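Local coordinates for ABC transporter, substrate binding protein (Aeropyrum pernix, PDB 3EAF), which probably captures a small solute outside the cell and delivers it to a membrane ABC transporter, and also binds a magnesium ion, at residues A[105-110]-A[290-295]; A[116-121]-A[322-327]; A[297-302]-A[339-344]. One frame throughout, in Å; residues are numbered along the deposited sequence.

Contact 1 of 3, residues A[105-110]-A[290-295]; sequences ASYSAK and VVQGFV
Y107 and Q292 are joined edge to end, the phenol oxygen of the tyrosine meeting the amide nitrogen of the glutamine. The fold is that of a periplasmic binding protein, two alpha/beta lobes each built round its own sheet, and this buried contact lies close to the centre of the chain. Y107 belongs to the loop that leaves strand 101-104 of the six-stranded sheet; Q292 sits on helix 288-304. Nearby loops add to the packing, with F257 against Y107 and W233 against Q292.

The glutamine amide is turned to within 29° of the tyrosine ring plane, and its NE2 comes in at the ring edge. NE2 donates to Y107 OH over 3.1 Å with an N-H...O angle of 158°, and the oxygen stays near the amide plane. With chi1 at -68° and the chain extended beyond CG, the amide reaches out from the helix to the phenol. The other end of that amide, OE1, accepts from R289 NH1, which fixes which way the group is turned. Glutamine suits the place because it can donate at one end while accepting at the other.

Tyrosine supplies a long, rigid reach with a polar tip. A105 O lies 3.2 Å above the plane of the Y107 ring, over its centre, while Y119 packs its own ring against Y107 at an inclined angle. S106 OG accepts from S108 N and S108 OG from K110 N, two successive ST turns, the first of which brackets Y107.

A second, water-mediated link runs beside the direct bond. Water 1 lies 2.6 Å from Y107 OH, in the ring plane, and donates a hydrogen bond of 2.9 Å to Q292 O.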
ATOM      1  N   ALA A 105      -0.178  -0.128  -6.094  1.00  7.75           N
ATOM      2  CA  ALA A 105      -0.716   0.045  -4.761  1.00  8.11           C
ATOM      3  C   ALA A 105      -0.736  -1.279  -3.995  1.00  8.04           C
ATOM      4  O   ALA A 105      -0.606  -1.287  -2.774  1.00  8.72           O
ATOM      5  CB  ALA A 105      -2.093   0.624  -4.833  1.00  7.95           C
ATOM      6  N   SER A 106      -0.904  -2.392  -4.704  1.00  7.99           N
ATOM      7  CA  SER A 106      -0.753  -3.707  -4.080  1.00  8.02           C
ATOM      8  C   SER A 106       0.682  -3.887  -3.612  1.00  7.68           C
ATOM      9  O   SER A 106       1.618  -3.686  -4.387  1.00  7.82           O
ATOM     10  CB  SER A 106      -1.086  -4.833  -5.052  1.00  7.96           C
ATOM     11  OG  SER A 106      -0.719  -6.082  -4.478  1.00  8.85           O
ATOM     12  N   TYR A 107       0.846  -4.251  -2.342  1.00  7.26           N
ATOM     13  CA  TYR A 107       2.166  -4.574  -1.810  1.00  7.09           C
ATOM     14  C   TYR A 107       2.316  -6.084  -1.552  1.00  7.53           C
ATOM     15  O   TYR A 107       2.991  -6.494  -0.610  1.00  7.67           O
ATOM     16  CB  TYR A 107       2.473  -3.751  -0.552  1.00  6.77           C
ATOM     17  CG  TYR A 107       2.155  -2.267  -0.667  1.00  6.14           C
ATOM     18  CD1 TYR A 107       2.647  -1.497  -1.728  1.00  6.15           C
ATOM     19  CD2 TYR A 107       1.373  -1.636   0.296  1.00  6.42           C
ATOM     20  CE1 TYR A 107       2.354  -0.128  -1.825  1.00  7.21           C
ATOM     21  CE2 TYR A 107       1.077  -0.284   0.217  1.00  5.74           C
ATOM     22  CZ  TYR A 107       1.566   0.463  -0.839  1.00  6.66           C
ATOM     23  OH  TYR A 107       1.253   1.797  -0.905  1.00  7.24           O
ATOM     24  N   SER A 108       1.699  -6.907  -2.401  1.00  7.56           N
ATOM     25  CA  SER A 108       1.781  -8.372  -2.270  1.00  7.96           C
ATOM     26  C   SER A 108       3.200  -8.929  -2.351  1.00  8.62           C
ATOM     27  O   SER A 108       3.952  -8.600  -3.277  1.00  8.10           O
ATOM     28  CB  SER A 108       0.931  -9.068  -3.345  1.00  8.25           C
ATOM     29  OG  SER A 108       1.182 -10.470  -3.351  1.00  8.08           O
ATOM     30  N   ALA A 109       3.533  -9.817  -1.413  1.00  8.92           N
ATOM     31  CA  ALA A 109       4.836 -10.480  -1.393  1.00  9.66           C
ATOM     32  C   ALA A 109       5.071 -11.352  -2.624  1.00 10.23           C
ATOM     33  O   ALA A 109       6.218 -11.564  -3.033  1.00 10.47           O
ATOM     34  CB  ALA A 109       5.004 -11.298  -0.110  1.00  9.63           C
ATOM     35  N   LYS A 110       3.984 -11.844  -3.218  1.00 10.75           N
ATOM     36  CA  LYS A 110       4.052 -12.654  -4.435  1.00 11.58           C
ATOM     37  C   LYS A 110       4.658 -11.909  -5.643  1.00 11.80           C
ATOM     38  O   LYS A 110       5.162 -12.542  -6.573  1.00 11.79           O
ATOM     39  CB  LYS A 110       2.669 -13.241  -4.769  1.00 11.64           C
ATOM     40  CG  LYS A 110       2.140 -14.170  -3.671  1.00 11.81           C
ATOM     41  CD  LYS A 110       0.873 -14.904  -4.072  1.00 12.72           C
ATOM     42  CE  LYS A 110       0.522 -15.979  -3.034  1.00 14.60           C
ATOM     43  NZ  LYS A 110      -0.800 -16.620  -3.328  1.00 16.11           N
ATOM     44  N   VAL A 290      -3.400  10.066  -0.680  1.00  7.37           N
ATOM     45  CA  VAL A 290      -2.754  10.965  -1.631  1.00  7.27           C
ATOM     46  C   VAL A 290      -1.238  10.726  -1.663  1.00  6.93           C
ATOM     47  O   VAL A 290      -0.644  10.641  -2.740  1.00  7.09           O
ATOM     48  CB  VAL A 290      -3.093  12.450  -1.324  1.00  7.39           C
ATOM     49  CG1 VAL A 290      -2.372  13.402  -2.289  1.00  7.90           C
ATOM     50  CG2 VAL A 290      -4.606  12.677  -1.395  1.00  7.57           C
ATOM     51  N   VAL A 291      -0.621  10.593  -0.491  1.00  6.47           N
ATOM     52  CA  VAL A 291       0.804  10.269  -0.419  1.00  6.28           C
ATOM     53  C   VAL A 291       1.113   8.953  -1.155  1.00  6.42           C
ATOM     54  O   VAL A 291       2.068   8.876  -1.920  1.00  6.66           O
ATOM     55  CB  VAL A 291       1.308  10.197   1.048  1.00  6.54           C
ATOM     56  CG1 VAL A 291       2.777   9.785   1.097  1.00  5.72           C
ATOM     57  CG2 VAL A 291       1.097  11.537   1.760  1.00  5.73           C
ATOM     58  N   GLN A 292       0.287   7.934  -0.935  1.00  6.57           N
ATOM     59  CA  GLN A 292       0.520   6.603  -1.504  1.00  6.82           C
ATOM     60  C   GLN A 292       0.518   6.621  -3.025  1.00  6.90           C
ATOM     61  O   GLN A 292       1.327   5.928  -3.661  1.00  7.09           O
ATOM     62  CB  GLN A 292      -0.490   5.584  -0.956  1.00  6.73           C
ATOM     63  CG  GLN A 292      -0.276   5.302   0.527  1.00  7.05           C
ATOM     64  CD  GLN A 292      -1.215   4.270   1.090  1.00  7.01           C
ATOM     65  OE1 GLN A 292      -2.241   4.609   1.659  1.00  7.71           O
ATOM     66  NE2 GLN A 292      -0.862   3.001   0.950  1.00  7.74           N
ATOM     67  N   GLY A 293      -0.376   7.424  -3.596  1.00  7.04           N
ATOM     68  CA  GLY A 293      -0.421   7.635  -5.047  1.00  7.15           C
ATOM     69  C   GLY A 293       0.762   8.434  -5.558  1.00  7.15           C
ATOM     70  O   GLY A 293       1.393   8.063  -6.548  1.00  7.09           O
ATOM     71  N   PHE A 294       1.064   9.528  -4.866  1.00  7.32           N
ATOM     72  CA  PHE A 294       2.165  10.419  -5.230  1.00  7.10           C
ATOM     73  C   PHE A 294       3.507   9.682  -5.275  1.00  7.01           C
ATOM     74  O   PHE A 294       4.267   9.829  -6.235  1.00  6.53           O
ATOM     75  CB  PHE A 294       2.230  11.599  -4.249  1.00  7.41           C
ATOM     76  CG  PHE A 294       3.009  12.785  -4.760  1.00  7.78           C
ATOM     77  CD1 PHE A 294       2.358  13.836  -5.406  1.00  8.85           C
ATOM     78  CD2 PHE A 294       4.389  12.865  -4.575  1.00  7.91           C
ATOM     79  CE1 PHE A 294       3.080  14.950  -5.870  1.00  8.78           C
ATOM     80  CE2 PHE A 294       5.112  13.968  -5.035  1.00  7.40           C
ATOM     81  CZ  PHE A 294       4.459  15.002  -5.687  1.00  8.09           C
ATOM     82  N   VAL A 295       3.789   8.889  -4.241  1.00  7.39           N
ATOM     83  CA  VAL A 295       5.078   8.193  -4.146  1.00  7.58           C
ATOM     84  C   VAL A 295       5.284   7.111  -5.200  1.00  7.48           C
ATOM     85  O   VAL A 295       6.427   6.832  -5.571  1.00  8.00           O
ATOM     86  CB  VAL A 295       5.373   7.623  -2.730  1.00  7.65           C
ATOM     87  CG1 VAL A 295       5.494   8.760  -1.705  1.00  8.02           C
ATOM     88  CG2 VAL A 295       4.340   6.558  -2.305  1.00  7.72           C
TER
HETATM   89  O   HOH W   1       2.273   3.342  -2.731  1.00 12.85           O

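Contact 2 of 3, residues A[116-121]-A[322-327]; sequences FNFYPA and EALEAN. With MG (magnesium ion), chain C.
Water 2 is gripped by the magnesium ion at 2.3 Å and by two backbone carbonyls, those of L324 and N327, to which it donates; L324 in turn packs its side chain on F118. The bond to L324 O is 2.6 Å long. The next carbonyl, E325 O, binds the metal directly at 2.5 Å, so the backbone here serves the ion while the L324 side chain packs into the interior.

L324 lies over one face of the F118 ring. Its CG stands beside the backbone N (chi1 -72°), and from there CD1 extends over that face. CD1 makes a CH-pi contact 3.8 Å from the ring centroid and only 15° off the normal, while CB rests 3.6 Å from F118 CE1. Leucine suits this place because its backbone-proximal carbon and one branch can touch the same flat face together. E325 crosses at the ring edge, its CG 4.1 Å from F118 CZ. Its carboxylate runs on to other partners: OE2 meets H346 NE2 in a hydrogen bond, and OE1 forms a salt bridge with K321 NZ. H346 also stacks on F118.

The contact thus packs an outermost strand of the six-stranded mixed sheet of one alpha/beta lobe against helix 317-326, beside a magnesium site built largely from main-chain carbonyls and water.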
ATOM      1  N   PHE A 116       9.314  -7.272 -13.320  1.00 11.52           N
ATOM      2  CA  PHE A 116       8.894  -5.909 -13.664  1.00 11.31           C
ATOM      3  C   PHE A 116       7.972  -5.249 -12.641  1.00 11.18           C
ATOM      4  O   PHE A 116       7.513  -4.127 -12.861  1.00 11.07           O
ATOM      5  CB  PHE A 116       8.300  -5.852 -15.083  1.00 11.25           C
ATOM      6  CG  PHE A 116       9.345  -5.815 -16.161  1.00 11.28           C
ATOM      7  CD1 PHE A 116       9.721  -4.602 -16.741  1.00 11.60           C
ATOM      8  CD2 PHE A 116       9.991  -6.986 -16.570  1.00 11.64           C
ATOM      9  CE1 PHE A 116      10.707  -4.559 -17.735  1.00 11.60           C
ATOM     10  CE2 PHE A 116      10.974  -6.955 -17.567  1.00 12.23           C
ATOM     11  CZ  PHE A 116      11.335  -5.732 -18.147  1.00 11.08           C
ATOM     12  N   ASN A 117       7.731  -5.931 -11.517  1.00 10.83           N
ATOM     13  CA  ASN A 117       6.879  -5.392 -10.457  1.00 10.43           C
ATOM     14  C   ASN A 117       7.661  -4.767  -9.303  1.00 10.24           C
ATOM     15  O   ASN A 117       8.593  -5.375  -8.763  1.00 10.67           O
ATOM     16  CB  ASN A 117       5.910  -6.458  -9.938  1.00 10.20           C
ATOM     17  CG  ASN A 117       4.865  -6.851 -10.974  1.00 10.08           C
ATOM     18  OD1 ASN A 117       3.771  -6.275 -11.031  1.00 10.86           O
ATOM     19  ND2 ASN A 117       5.205  -7.811 -11.813  1.00  6.99           N
ATOM     20  N   PHE A 118       7.272  -3.542  -8.943  1.00  9.81           N
ATOM     21  CA  PHE A 118       7.920  -2.777  -7.877  1.00  9.34           C
ATOM     22  C   PHE A 118       6.850  -2.058  -7.055  1.00  8.99           C
ATOM     23  O   PHE A 118       5.769  -1.753  -7.552  1.00  8.78           O
ATOM     24  CB  PHE A 118       8.876  -1.722  -8.455  1.00  9.17           C
ATOM     25  CG  PHE A 118      10.017  -2.285  -9.259  1.00  9.68           C
ATOM     26  CD1 PHE A 118      11.256  -2.518  -8.665  1.00  9.46           C
ATOM     27  CD2 PHE A 118       9.869  -2.545 -10.623  1.00  9.46           C
ATOM     28  CE1 PHE A 118      12.323  -3.029  -9.407  1.00  9.98           C
ATOM     29  CE2 PHE A 118      10.931  -3.051 -11.378  1.00  9.08           C
ATOM     30  CZ  PHE A 118      12.163  -3.287 -10.773  1.00  7.94           C
ATOM     31  N   TYR A 119       7.157  -1.795  -5.791  1.00  8.66           N
ATOM     32  CA  TYR A 119       6.352  -0.881  -4.976  1.00  8.42           C
ATOM     33  C   TYR A 119       7.243  -0.333  -3.871  1.00  8.33           C
ATOM     34  O   TYR A 119       8.097  -1.056  -3.366  1.00  8.04           O
ATOM     35  CB  TYR A 119       5.077  -1.549  -4.422  1.00  8.17           C
ATOM     36  CG  TYR A 119       5.259  -2.949  -3.865  1.00  8.55           C
ATOM     37  CD1 TYR A 119       5.683  -3.148  -2.546  1.00  8.17           C
ATOM     38  CD2 TYR A 119       4.983  -4.076  -4.645  1.00  8.62           C
ATOM     39  CE1 TYR A 119       5.863  -4.429  -2.028  1.00  8.28           C
ATOM     40  CE2 TYR A 119       5.153  -5.367  -4.128  1.00  8.67           C
ATOM     41  CZ  TYR A 119       5.592  -5.532  -2.821  1.00  8.74           C
ATOM     42  OH  TYR A 119       5.749  -6.801  -2.305  1.00  8.57           O
ATOM     43  N   PRO A 120       7.057   0.951  -3.499  1.00  8.12           N
ATOM     44  CA  PRO A 120       7.953   1.628  -2.554  1.00  7.73           C
ATOM     45  C   PRO A 120       7.615   1.370  -1.077  1.00  7.53           C
ATOM     46  O   PRO A 120       7.560   2.308  -0.273  1.00  6.90           O
ATOM     47  CB  PRO A 120       7.743   3.102  -2.904  1.00  7.81           C
ATOM     48  CG  PRO A 120       6.308   3.171  -3.281  1.00  7.74           C
ATOM     49  CD  PRO A 120       5.979   1.850  -3.958  1.00  8.02           C
ATOM     50  N   ALA A 121       7.393   0.105  -0.730  1.00  7.24           N
ATOM     51  CA  ALA A 121       7.013  -0.276   0.627  1.00  7.06           C
ATOM     52  C   ALA A 121       7.420  -1.734   0.862  1.00  7.27           C
ATOM     53  O   ALA A 121       7.674  -2.463  -0.098  1.00  7.02           O
ATOM     54  CB  ALA A 121       5.496  -0.094   0.834  1.00  7.14           C
ATOM     55  N   GLU A 322      15.680  -1.809 -14.920  1.00 14.65           N
ATOM     56  CA  GLU A 322      17.083  -1.975 -14.579  1.00 15.08           C
ATOM     57  C   GLU A 322      17.595  -0.830 -13.702  1.00 14.30           C
ATOM     58  O   GLU A 322      18.392  -1.054 -12.787  1.00 14.14           O
ATOM     59  CB  GLU A 322      17.916  -2.165 -15.851  1.00 15.21           C
ATOM     60  CG  GLU A 322      17.603  -3.500 -16.552  1.00 16.21           C
ATOM     61  CD  GLU A 322      18.457  -3.781 -17.772  1.00 17.60           C
ATOM     62  OE1 GLU A 322      19.318  -2.942 -18.132  1.00 20.99           O
ATOM     63  OE2 GLU A 322      18.262  -4.858 -18.389  1.00 21.22           O
ATOM     64  N   ALA A 323      17.114   0.383 -13.976  1.00 13.66           N
ATOM     65  CA  ALA A 323      17.407   1.551 -13.155  1.00 13.34           C
ATOM     66  C   ALA A 323      16.866   1.395 -11.735  1.00 13.02           C
ATOM     67  O   ALA A 323      17.523   1.785 -10.779  1.00 12.94           O
ATOM     68  CB  ALA A 323      16.843   2.817 -13.802  1.00 13.42           C
ATOM     69  N   LEU A 324      15.663   0.834 -11.602  1.00 12.68           N
ATOM     70  CA  LEU A 324      15.075   0.610 -10.279  1.00 12.77           C
ATOM     71  C   LEU A 324      15.866  -0.432  -9.471  1.00 12.90           C
ATOM     72  O   LEU A 324      15.879  -0.395  -8.243  1.00 12.91           O
ATOM     73  CB  LEU A 324      13.595   0.217 -10.396  1.00 12.56           C
ATOM     74  CG  LEU A 324      12.623   1.335 -10.804  1.00 11.72           C
ATOM     75  CD1 LEU A 324      11.302   0.760 -11.344  1.00 12.73           C
ATOM     76  CD2 LEU A 324      12.370   2.308  -9.650  1.00 11.77           C
ATOM     77  N   GLU A 325      16.536  -1.340 -10.179  1.00 13.05           N
ATOM     78  CA  GLU A 325      17.364  -2.378  -9.557  1.00 13.79           C
ATOM     79  C   GLU A 325      18.794  -1.923  -9.236  1.00 13.86           C
ATOM     80  O   GLU A 325      19.489  -2.562  -8.443  1.00 13.84           O
ATOM     81  CB  GLU A 325      17.394  -3.631 -10.445  1.00 13.52           C
ATOM     82  CG  GLU A 325      16.077  -4.397 -10.462  1.00 14.07           C
ATOM     83  CD  GLU A 325      16.081  -5.595 -11.391  1.00 14.63           C
ATOM     84  OE1 GLU A 325      16.826  -5.585 -12.394  1.00 16.21           O
ATOM     85  OE2 GLU A 325      15.317  -6.550 -11.125  1.00 15.55           O
ATOM     86  N   ALA A 326      19.225  -0.815  -9.839  1.00 14.26           N
ATOM     87  CA  ALA A 326      20.623  -0.390  -9.753  1.00 14.58           C
ATOM     88  C   ALA A 326      20.855   0.804  -8.833  1.00 14.82           C
ATOM     89  O   ALA A 326      21.986   1.262  -8.708  1.00 15.27           O
ATOM     90  CB  ALA A 326      21.171  -0.090 -11.155  1.00 14.64           C
ATOM     91  N   ASN A 327      19.797   1.298  -8.194  1.00 14.76           N
ATOM     92  CA  ASN A 327      19.879   2.531  -7.410  1.00 15.12           C
ATOM     93  C   ASN A 327      19.102   2.456  -6.097  1.00 14.96           C
ATOM     94  O   ASN A 327      18.058   1.806  -6.022  1.00 15.09           O
ATOM     95  CB  ASN A 327      19.341   3.727  -8.218  1.00 15.17           C
ATOM     96  CG  ASN A 327      20.069   3.933  -9.530  1.00 15.49           C
ATOM     97  OD1 ASN A 327      19.571   3.557 -10.596  1.00 15.67           O
ATOM     98  ND2 ASN A 327      21.254   4.527  -9.464  1.00 14.36           N
TER
HETATM   99 MG    MG C   1      19.215  -2.405  -6.011  1.00 14.55          MG
HETATM  100  O   HOH W   2      17.588  -0.808  -6.362  1.00 11.36           O
HETATM  101  O   HOH W   3      21.547  -1.484  -6.073  1.00 12.68           O
HETATM  102  O   HOH W   4      20.355  -4.178  -4.546  1.00 13.91           O

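Contact 3 of 3, residues A[297-302]-A[339-344]; sequences VWLLIK and IDYEPG. With MG (magnesium ion), chain C.
L299 projects from helix 288-304 to touch both I339 and Y341, joining a helix of this periplasmic-binding-protein fold to the irregular segment 339-344. Its CB leaves the helix toward that segment. CG continues the same way, opposite the backbone N (chi1 -178°), which carries the fork of the leucine out from the helix surface. There the branches part: CD1 reaches I339 CG2 at 4.4 Å, a loose apolar touch, while CD2 comes up to the edge of the Y341 ring. The closest approach is 3.4 Å, between CD2 and Y341 OH.

The two side chains come from opposite directions, so the leucine meets the far end of the phenol and not its face. A branched aliphatic residue fits because it can address both neighbours at once, and L324 packs against it too. Tyrosine combines an apolar edge with a hydroxyl, which makes a weak hydrogen bond to Y119 O; the F118 ring meets it edge-to-face.

Behind the ring, the Y341 backbone serves the magnesium site. Its N donates to water 2, and D340 OD1 binds the ion at 2.5 Å. Y341 O is closer still, 2.3 Å from the magnesium ion.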
ATOM      1  N   VAL A 297       4.169   7.360  -8.395  1.00  7.09           N
ATOM      2  CA  VAL A 297       4.589   8.144  -9.557  1.00  7.15           C
ATOM      3  C   VAL A 297       6.029   8.644  -9.367  1.00  7.36           C
ATOM      4  O   VAL A 297       6.844   8.570 -10.296  1.00  7.39           O
ATOM      5  CB  VAL A 297       3.618   9.316  -9.818  1.00  7.13           C
ATOM      6  CG1 VAL A 297       4.137  10.227 -10.915  1.00  7.02           C
ATOM      7  CG2 VAL A 297       2.218   8.773 -10.161  1.00  7.12           C
ATOM      8  N   TRP A 298       6.338   9.120  -8.159  1.00  7.41           N
ATOM      9  CA  TRP A 298       7.663   9.672  -7.862  1.00  7.96           C
ATOM     10  C   TRP A 298       8.760   8.631  -8.048  1.00  7.98           C
ATOM     11  O   TRP A 298       9.844   8.955  -8.538  1.00  8.46           O
ATOM     12  CB  TRP A 298       7.725  10.221  -6.435  1.00  8.18           C
ATOM     13  CG  TRP A 298       8.788  11.275  -6.200  1.00  8.43           C
ATOM     14  CD1 TRP A 298       9.816  11.635  -7.040  1.00  8.96           C
ATOM     15  CD2 TRP A 298       8.929  12.090  -5.031  1.00  9.23           C
ATOM     16  NE1 TRP A 298      10.569  12.638  -6.467  1.00  8.16           N
ATOM     17  CE2 TRP A 298      10.051  12.929  -5.232  1.00  8.52           C
ATOM     18  CE3 TRP A 298       8.213  12.194  -3.826  1.00  9.54           C
ATOM     19  CZ2 TRP A 298      10.477  13.856  -4.271  1.00  9.21           C
ATOM     20  CZ3 TRP A 298       8.635  13.130  -2.875  1.00  9.22           C
ATOM     21  CH2 TRP A 298       9.751  13.949  -3.112  1.00  8.41           C
ATOM     22  N   LEU A 299       8.489   7.390  -7.643  1.00  7.74           N
ATOM     23  CA  LEU A 299       9.444   6.308  -7.848  1.00  8.04           C
ATOM     24  C   LEU A 299       9.758   6.144  -9.335  1.00  8.04           C
ATOM     25  O   LEU A 299      10.910   5.942  -9.707  1.00  7.98           O
ATOM     26  CB  LEU A 299       8.933   4.985  -7.245  1.00  8.19           C
ATOM     27  CG  LEU A 299       9.882   3.777  -7.348  1.00  8.21           C
ATOM     28  CD1 LEU A 299      11.114   3.958  -6.444  1.00  7.75           C
ATOM     29  CD2 LEU A 299       9.156   2.476  -7.024  1.00  8.26           C
ATOM     30  N   LEU A 300       8.729   6.225 -10.178  1.00  8.08           N
ATOM     31  CA  LEU A 300       8.909   6.200 -11.629  1.00  8.73           C
ATOM     32  C   LEU A 300       9.782   7.367 -12.122  1.00  8.97           C
ATOM     33  O   LEU A 300      10.690   7.171 -12.939  1.00  8.92           O
ATOM     34  CB  LEU A 300       7.547   6.209 -12.338  1.00  8.64           C
ATOM     35  CG  LEU A 300       7.534   6.334 -13.861  1.00  9.04           C
ATOM     36  CD1 LEU A 300       8.162   5.104 -14.515  1.00  9.57           C
ATOM     37  CD2 LEU A 300       6.118   6.564 -14.368  1.00  8.87           C
ATOM     38  N   ILE A 301       9.499   8.571 -11.629  1.00  9.41           N
ATOM     39  CA  ILE A 301      10.275   9.771 -11.970  1.00 10.37           C
ATOM     40  C   ILE A 301      11.759   9.570 -11.670  1.00 11.01           C
ATOM     41  O   ILE A 301      12.618   9.888 -12.498  1.00 11.46           O
ATOM     42  CB  ILE A 301       9.768  11.029 -11.195  1.00 10.37           C
ATOM     43  CG1 ILE A 301       8.295  11.333 -11.515  1.00 10.95           C
ATOM     44  CG2 ILE A 301      10.671  12.244 -11.443  1.00 10.16           C
ATOM     45  CD1 ILE A 301       7.943  11.349 -12.984  1.00 11.22           C
ATOM     46  N   LYS A 302      12.052   9.031 -10.488  1.00 11.60           N
ATOM     47  CA  LYS A 302      13.435   8.767 -10.084  1.00 12.04           C
ATOM     48  C   LYS A 302      14.109   7.760 -11.020  1.00 11.85           C
ATOM     49  O   LYS A 302      15.286   7.918 -11.355  1.00 11.78           O
ATOM     50  CB  LYS A 302      13.505   8.332  -8.611  1.00 12.34           C
ATOM     51  CG  LYS A 302      13.054   9.416  -7.615  1.00 13.62           C
ATOM     52  CD  LYS A 302      14.217  10.177  -6.968  1.00 15.31           C
ATOM     53  CE  LYS A 302      13.705  11.128  -5.902  1.00 16.01           C
ATOM     54  NZ  LYS A 302      14.761  11.663  -5.009  1.00 16.70           N
ATOM     55  N   ILE A 339      14.813   3.055  -0.259  1.00 11.11           N
ATOM     56  CA  ILE A 339      14.354   2.020  -1.177  1.00 11.01           C
ATOM     57  C   ILE A 339      15.508   1.436  -1.980  1.00 11.22           C
ATOM     58  O   ILE A 339      16.258   2.164  -2.625  1.00 10.69           O
ATOM     59  CB  ILE A 339      13.308   2.601  -2.158  1.00 10.96           C
ATOM     60  CG1 ILE A 339      12.025   2.977  -1.413  1.00 10.94           C
ATOM     61  CG2 ILE A 339      13.006   1.612  -3.284  1.00 10.52           C
ATOM     62  CD1 ILE A 339      11.279   4.138  -2.050  1.00 11.13           C
ATOM     63  N   ASP A 340      15.618   0.110  -1.956  1.00 11.40           N
ATOM     64  CA  ASP A 340      16.666  -0.598  -2.664  1.00 12.10           C
ATOM     65  C   ASP A 340      16.139  -1.972  -3.086  1.00 12.23           C
ATOM     66  O   ASP A 340      15.660  -2.738  -2.247  1.00 12.38           O
ATOM     67  CB  ASP A 340      17.890  -0.730  -1.750  1.00 12.15           C
ATOM     68  CG  ASP A 340      19.151  -1.132  -2.496  1.00 13.08           C
ATOM     69  OD1 ASP A 340      19.114  -1.304  -3.740  1.00 13.55           O
ATOM     70  OD2 ASP A 340      20.192  -1.280  -1.817  1.00 14.22           O
ATOM     71  N   TYR A 341      16.225  -2.265  -4.383  1.00 12.38           N
ATOM     72  CA  TYR A 341      15.675  -3.494  -4.954  1.00 12.67           C
ATOM     73  C   TYR A 341      16.750  -4.458  -5.458  1.00 13.27           C
ATOM     74  O   TYR A 341      17.661  -4.067  -6.184  1.00 13.20           O
ATOM     75  CB  TYR A 341      14.731  -3.180  -6.122  1.00 11.78           C
ATOM     76  CG  TYR A 341      13.537  -2.333  -5.777  1.00 11.21           C
ATOM     77  CD1 TYR A 341      12.513  -2.827  -4.963  1.00 10.17           C
ATOM     78  CD2 TYR A 341      13.411  -1.041  -6.288  1.00 10.76           C
ATOM     79  CE1 TYR A 341      11.399  -2.051  -4.663  1.00  9.98           C
ATOM     80  CE2 TYR A 341      12.310  -0.262  -5.991  1.00 10.11           C
ATOM     81  CZ  TYR A 341      11.308  -0.765  -5.179  1.00 10.15           C
ATOM     82  OH  TYR A 341      10.216   0.024  -4.887  1.00 10.72           O
ATOM     83  N   GLU A 342      16.602  -5.726  -5.093  1.00 13.89           N
ATOM     84  CA  GLU A 342      17.481  -6.787  -5.551  1.00 14.91           C
ATOM     85  C   GLU A 342      16.884  -7.471  -6.783  1.00 14.68           C
ATOM     86  O   GLU A 342      15.691  -7.794  -6.784  1.00 14.73           O
ATOM     87  CB  GLU A 342      17.652  -7.806  -4.416  1.00 15.12           C
ATOM     88  CG  GLU A 342      18.380  -9.073  -4.794  1.00 17.30           C
ATOM     89  CD  GLU A 342      18.569 -10.024  -3.626  1.00 16.92           C
ATOM     90  OE1 GLU A 342      18.429  -9.590  -2.460  1.00 20.76           O
ATOM     91  OE2 GLU A 342      18.855 -11.212  -3.885  1.00 21.08           O
ATOM     92  N   PRO A 343      17.704  -7.712  -7.829  1.00 14.56           N
ATOM     93  CA  PRO A 343      17.212  -8.532  -8.941  1.00 14.77           C
ATOM     94  C   PRO A 343      16.743  -9.891  -8.414  1.00 14.63           C
ATOM     95  O   PRO A 343      17.461 -10.533  -7.657  1.00 14.84           O
ATOM     96  CB  PRO A 343      18.445  -8.686  -9.840  1.00 14.72           C
ATOM     97  CG  PRO A 343      19.297  -7.495  -9.521  1.00 14.68           C
ATOM     98  CD  PRO A 343      19.093  -7.261  -8.049  1.00 14.54           C
ATOM     99  N   GLY A 344      15.527 -10.292  -8.774  1.00 14.53           N
ATOM    100  CA  GLY A 344      14.933 -11.539  -8.265  1.00 14.13           C
ATOM    101  C   GLY A 344      14.183 -11.417  -6.943  1.00 13.88           C
ATOM    102  O   GLY A 344      13.477 -12.342  -6.548  1.00 13.81           O
TER
HETATM  103 MG    MG C   1      19.215  -2.405  -6.011  1.00 14.55          MG
HETATM  104  O   HOH W   2      17.588  -0.808  -6.362  1.00 11.36           O
HETATM  105  O   HOH W   3      21.547  -1.484  -6.073  1.00 12.68           O
HETATM  106  O   HOH W   4      20.355  -4.178  -4.546  1.00 13.91           O

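Contacts 2 and 3 form one cluster, their centres only 3 Å apart. The 322-327 and 339-344 segments complete a single magnesium shell of six ligands: E325 O, D340 OD1, Y341 O and three waters. Contact 1 lies 13 Å from contact 2 and 12 Å from contact 3, centre to centre, nearer the middle of the molecule. It shares helix 288-304 with contact 3, L299 following one turn or so after its segment. Y119 ties the 116-121 segment to 105-110, its OH lying 2.7 Å from S108 O in a probable hydrogen bond. The side chains of Y107 and Y341, whose carbonyl binds the ion, are about 8 Å apart; no atom of contact 1 is a ligand of the metal.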